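Local coordinates for protein pantothenate synthetase (Francisella tularensis subsp. tularensis, PDB 3N8H) that probably condenses pantoate with beta-alanine to pantothenate in an ATP-dependent reaction that runs through a pantoyl-adenylate intermediate, at residues A34-H39 / L187-K192. Numbering follows the deposited sequence.
Sequences ALHNGH and LSSRNK. With AMP (adenosine monophosphate), chain D; PRO (proline), chain C.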
ATOM      1  N   ALA A  34       0.297  -1.794  26.338  1.00 37.03           N
ATOM      2  CA  ALA A  34      -0.634  -2.150  27.434  1.00 36.25           C
ATOM      3  C   ALA A  34      -0.895  -3.659  27.452  1.00 33.29           C
ATOM      4  O   ALA A  34      -2.041  -4.129  27.381  1.00 30.69           O
ATOM      5  CB  ALA A  34      -1.939  -1.364  27.315  1.00 37.13           C
ATOM      6  N   LEU A  35       0.197  -4.409  27.557  1.00 35.86           N
ATOM      7  CA  LEU A  35       0.221  -5.836  27.276  1.00 35.00           C
ATOM      8  C   LEU A  35      -0.526  -6.708  28.285  1.00 40.55           C
ATOM      9  O   LEU A  35      -0.350  -6.592  29.489  1.00 34.19           O
ATOM     10  CB  LEU A  35       1.668  -6.310  27.203  1.00 34.77           C
ATOM     11  CG  LEU A  35       2.500  -5.602  26.148  1.00 36.04           C
ATOM     12  CD1 LEU A  35       3.968  -6.012  26.268  1.00 37.32           C
ATOM     13  CD2 LEU A  35       1.946  -5.914  24.771  1.00 35.39           C
ATOM     14  N   HIS A  36      -1.339  -7.614  27.774  1.00 28.08           N
ATOM     15  CA  HIS A  36      -2.030  -8.543  28.623  1.00 25.52           C
ATOM     16  C   HIS A  36      -1.739  -9.991  28.189  1.00 34.30           C
ATOM     17  O   HIS A  36      -0.963 -10.258  27.252  1.00 29.03           O
ATOM     18  CB  HIS A  36      -3.519  -8.248  28.579  1.00 35.42           C
ATOM     19  CG  HIS A  36      -4.065  -8.172  27.189  1.00 34.22           C
ATOM     20  ND1 HIS A  36      -4.128  -9.270  26.354  1.00 33.17           N
ATOM     21  CD2 HIS A  36      -4.567  -7.130  26.482  1.00 33.70           C
ATOM     22  CE1 HIS A  36      -4.653  -8.907  25.198  1.00 30.41           C
ATOM     23  NE2 HIS A  36      -4.933  -7.612  25.249  1.00 31.94           N
ATOM     24  N   ASN A  37      -2.336 -10.928  28.917  1.00 38.04           N
ATOM     25  CA  ASN A  37      -2.136 -12.342  28.654  1.00 33.83           C
ATOM     26  C   ASN A  37      -2.485 -12.743  27.216  1.00 35.60           C
ATOM     27  O   ASN A  37      -1.928 -13.713  26.677  1.00 40.38           O
ATOM     28  CB  ASN A  37      -2.881 -13.184  29.693  1.00 34.98           C
ATOM     29  CG  ASN A  37      -2.152 -13.238  31.029  1.00 42.23           C
ATOM     30  OD1 ASN A  37      -0.972 -12.916  31.118  1.00 44.34           O
ATOM     31  ND2 ASN A  37      -2.849 -13.667  32.069  1.00 57.05           N
ATOM     32  N   GLY A  38      -3.392 -11.995  26.590  1.00 39.91           N
ATOM     33  CA  GLY A  38      -3.663 -12.174  25.175  1.00 38.70           C
ATOM     34  C   GLY A  38      -2.367 -11.984  24.406  1.00 40.18           C
ATOM     35  O   GLY A  38      -1.894 -12.883  23.702  1.00 34.08           O
ATOM     36  N   HIS A  39      -1.766 -10.812  24.549  1.00 28.81           N
ATOM     37  CA  HIS A  39      -0.500 -10.552  23.871  1.00 30.86           C
ATOM     38  C   HIS A  39       0.554 -11.569  24.272  1.00 38.44           C
ATOM     39  O   HIS A  39       1.381 -12.001  23.456  1.00 30.89           O
ATOM     40  CB  HIS A  39       0.034  -9.166  24.207  1.00 33.29           C
ATOM     41  CG  HIS A  39      -0.890  -8.047  23.840  1.00 38.24           C
ATOM     42  ND1 HIS A  39      -1.472  -7.226  24.785  1.00 33.65           N
ATOM     43  CD2 HIS A  39      -1.322  -7.600  22.632  1.00 36.59           C
ATOM     44  CE1 HIS A  39      -2.215  -6.317  24.172  1.00 33.01           C
ATOM     45  NE2 HIS A  39      -2.136  -6.520  22.868  1.00 30.95           N
ATOM     46  N   LEU A 187      -9.653 -11.169  26.892  1.00 30.08           N
ATOM     47  CA  LEU A 187      -8.669 -10.182  27.339  1.00 28.33           C
ATOM     48  C   LEU A 187      -8.490  -9.097  26.267  1.00 31.52           C
ATOM     49  O   LEU A 187      -8.435  -9.392  25.064  1.00 33.92           O
ATOM     50  CB  LEU A 187      -7.350 -10.871  27.669  1.00 33.12           C
ATOM     51  CG  LEU A 187      -7.536 -11.855  28.824  1.00 45.74           C
ATOM     52  CD1 LEU A 187      -6.293 -12.699  28.980  1.00 52.84           C
ATOM     53  CD2 LEU A 187      -7.869 -11.071  30.096  1.00 48.06           C
ATOM     54  N   SER A 188      -8.444  -7.837  26.701  1.00 30.16           N
ATOM     55  CA  SER A 188      -8.283  -6.694  25.793  1.00 33.90           C
ATOM     56  C   SER A 188      -7.680  -5.506  26.550  1.00 31.41           C
ATOM     57  O   SER A 188      -7.993  -5.312  27.724  1.00 31.46           O
ATOM     58  CB  SER A 188      -9.647  -6.296  25.233  1.00 31.69           C
ATOM     59  OG  SER A 188      -9.510  -5.638  23.989  1.00 42.60           O
ATOM     60  N   SER A 189      -6.843  -4.711  25.883  1.00 32.56           N
ATOM     61  CA  SER A 189      -6.195  -3.563  26.529  1.00 43.31           C
ATOM     62  C   SER A 189      -7.207  -2.544  27.052  1.00 41.25           C
ATOM     63  O   SER A 189      -7.035  -1.993  28.137  1.00 36.28           O
ATOM     64  CB  SER A 189      -5.185  -2.878  25.589  1.00 37.61           C
ATOM     65  OG  SER A 189      -4.136  -3.776  25.246  1.00 43.08           O
ATOM     66  N   ARG A 190      -8.258  -2.295  26.274  1.00 33.34           N
ATOM     67  CA  ARG A 190      -9.293  -1.350  26.680  1.00 37.52           C
ATOM     68  C   ARG A 190     -10.005  -1.790  27.970  1.00 31.30           C
ATOM     69  O   ARG A 190     -10.621  -0.962  28.659  1.00 30.69           O
ATOM     70  CB  ARG A 190     -10.301  -1.118  25.539  1.00 34.23           C
ATOM     71  CG  ARG A 190      -9.804  -0.160  24.444  1.00 30.09           C
ATOM     72  CD  ARG A 190     -10.889   0.039  23.354  1.00 38.28           C
ATOM     73  NE  ARG A 190     -10.403   0.784  22.193  1.00 32.55           N
ATOM     74  CZ  ARG A 190      -9.787   0.222  21.153  1.00 36.69           C
ATOM     75  NH1 ARG A 190      -9.592  -1.089  21.128  1.00 31.52           N
ATOM     76  NH2 ARG A 190      -9.368   0.962  20.134  1.00 28.89           N
ATOM     77  N   ASN A 191      -9.916  -3.083  28.298  1.00 26.17           N
ATOM     78  CA  ASN A 191     -10.466  -3.587  29.556  1.00 35.20           C
ATOM     79  C   ASN A 191      -9.897  -2.809  30.749  1.00 38.86           C
ATOM     80  O   ASN A 191     -10.526  -2.746  31.812  1.00 29.57           O
ATOM     81  CB  ASN A 191     -10.137  -5.083  29.776  1.00 38.03           C
ATOM     82  CG  ASN A 191     -10.961  -6.029  28.902  1.00 43.04           C
ATOM     83  OD1 ASN A 191     -11.678  -5.606  27.993  1.00 47.02           O
ATOM     84  ND2 ASN A 191     -10.848  -7.327  29.181  1.00 39.86           N
ATOM     85  N   LYS A 192      -8.684  -2.267  30.595  1.00 42.59           N
ATOM     86  CA  LYS A 192      -8.043  -1.564  31.716  1.00 46.42           C
ATOM     87  C   LYS A 192      -8.796  -0.271  32.031  1.00 45.28           C
ATOM     88  O   LYS A 192      -8.602   0.322  33.083  1.00 44.78           O
ATOM     89  CB  LYS A 192      -6.558  -1.282  31.445  1.00 45.68           C
ATOM     90  CG  LYS A 192      -5.704  -2.551  31.349  1.00 57.55           C
ATOM     91  CD  LYS A 192      -4.592  -2.421  30.319  1.00 62.36           C
ATOM     92  CE  LYS A 192      -4.113  -3.795  29.853  1.00 63.51           C
ATOM     93  NZ  LYS A 192      -2.667  -3.967  30.106  1.00 76.85           N
TER
HETATM   94  P   AMP D 270      -3.922  -4.924  19.973  1.00 34.80           P
HETATM   95  O1P AMP D 270      -2.705  -4.575  20.824  1.00 34.28           O
HETATM   96  O2P AMP D 270      -5.232  -5.027  20.693  1.00 33.22           O
HETATM   97  O3P AMP D 270      -4.010  -4.127  18.723  1.00 44.16           O
HETATM   98  O5' AMP D 270      -3.661  -6.485  19.614  1.00 28.96           O
HETATM   99  C5' AMP D 270      -2.395  -6.968  19.164  1.00 31.25           C
HETATM  100  C4' AMP D 270      -2.508  -8.416  18.752  1.00 32.67           C
HETATM  101  O4' AMP D 270      -2.916  -9.207  19.913  1.00 29.73           O
HETATM  102  C3' AMP D 270      -3.548  -8.680  17.649  1.00 28.33           C
HETATM  103  O3' AMP D 270      -3.101  -9.759  16.810  1.00 29.21           O
HETATM  104  C2' AMP D 270      -4.761  -9.123  18.455  1.00 24.27           C
HETATM  105  O2' AMP D 270      -5.732  -9.883  17.754  1.00 35.35           O
HETATM  106  C1' AMP D 270      -4.099  -9.916  19.580  1.00 24.13           C
HETATM  107  N9  AMP D 270      -4.978 -10.081  20.744  1.00 32.74           N
HETATM  108  C8  AMP D 270      -5.643  -9.090  21.382  1.00 29.70           C
HETATM  109  N7  AMP D 270      -6.397  -9.601  22.396  1.00 31.01           N
HETATM  110  C5  AMP D 270      -6.234 -10.948  22.387  1.00 24.77           C
HETATM  111  C6  AMP D 270      -6.746 -12.079  23.189  1.00 25.02           C
HETATM  112  N6  AMP D 270      -7.608 -11.843  24.192  1.00 25.62           N
HETATM  113  N1  AMP D 270      -6.344 -13.328  22.890  1.00 28.68           N
HETATM  114  C2  AMP D 270      -5.496 -13.538  21.855  1.00 30.06           C
HETATM  115  N3  AMP D 270      -4.981 -12.557  21.083  1.00 35.69           N
HETATM  116  C4  AMP D 270      -5.303 -11.256  21.299  1.00 28.48           C
HETATM  117  N   PRO C 271      -6.930  -3.430  18.304  1.00 51.27           N
HETATM  118  CA  PRO C 271      -6.814  -2.453  17.225  1.00 45.52           C
HETATM  119  C   PRO C 271      -7.618  -1.195  17.558  1.00 41.94           C
HETATM  120  O   PRO C 271      -8.366  -1.198  18.544  1.00 37.97           O
HETATM  121  CB  PRO C 271      -7.432  -3.187  16.034  1.00 46.90           C
HETATM  122  CG  PRO C 271      -7.145  -4.627  16.308  1.00 56.84           C
HETATM  123  CD  PRO C 271      -7.215  -4.787  17.806  1.00 48.68           C
HETATM  124  O   HOH W   1      -5.710  -5.726  23.289  1.00 40.84           O
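His36 holds its CG between its own N and carbonyl carbon (chi1 52°), which lays its ring along Leu187 and the backbone of Ser188, while Leu187, with CG beside its N, sends CD1 against CB of Asn37. Residues 36-39, His-Asn-Gly-His, are the HIGH-type motif at the start of helix 37-49, and the Ser-Ser-Arg-Asn stretch of 187-192 probably corresponds to the KMSKS loop of HUP-superfamily relatives. The pair illustrates how segments far apart in sequence, one running into a helix and the other into a 3-10 turn, can clasp AMP.

His36 and His39 form a capping box. The N-H of His36 lies in the ring plane of His39 and meets ND1 at 3.0 Å (164°), while ND1 of His36 accepts a weak capping bond from Gly38 N. The rings are tilted against each other, with ND1 of His39 above the centre of the His36 ring. On the other face, CB of Leu187 makes a CH-pi contact, 4.2 Å from the centroid. His39 turns NE2 to the phosphate, 2.9 Å from AMP O1P, consistent with its predicted role as proton donor. The adenine amine is held by a backbone carbonyl: AMP N6 donates an almost straight bond to Leu187 O (2.7 Å, 169°).

Lys192, its chain bent at chi2 and chi4, brings NZ to Ala34 O in a weak bond. Arg190 points elsewhere, NH1 and NH2 both donating to the single proline atom O. Between the segments, one water sits 2.8 Å from His36 NE2, accepts from Ser189 N and donates to AMP O2P at 2.7 Å.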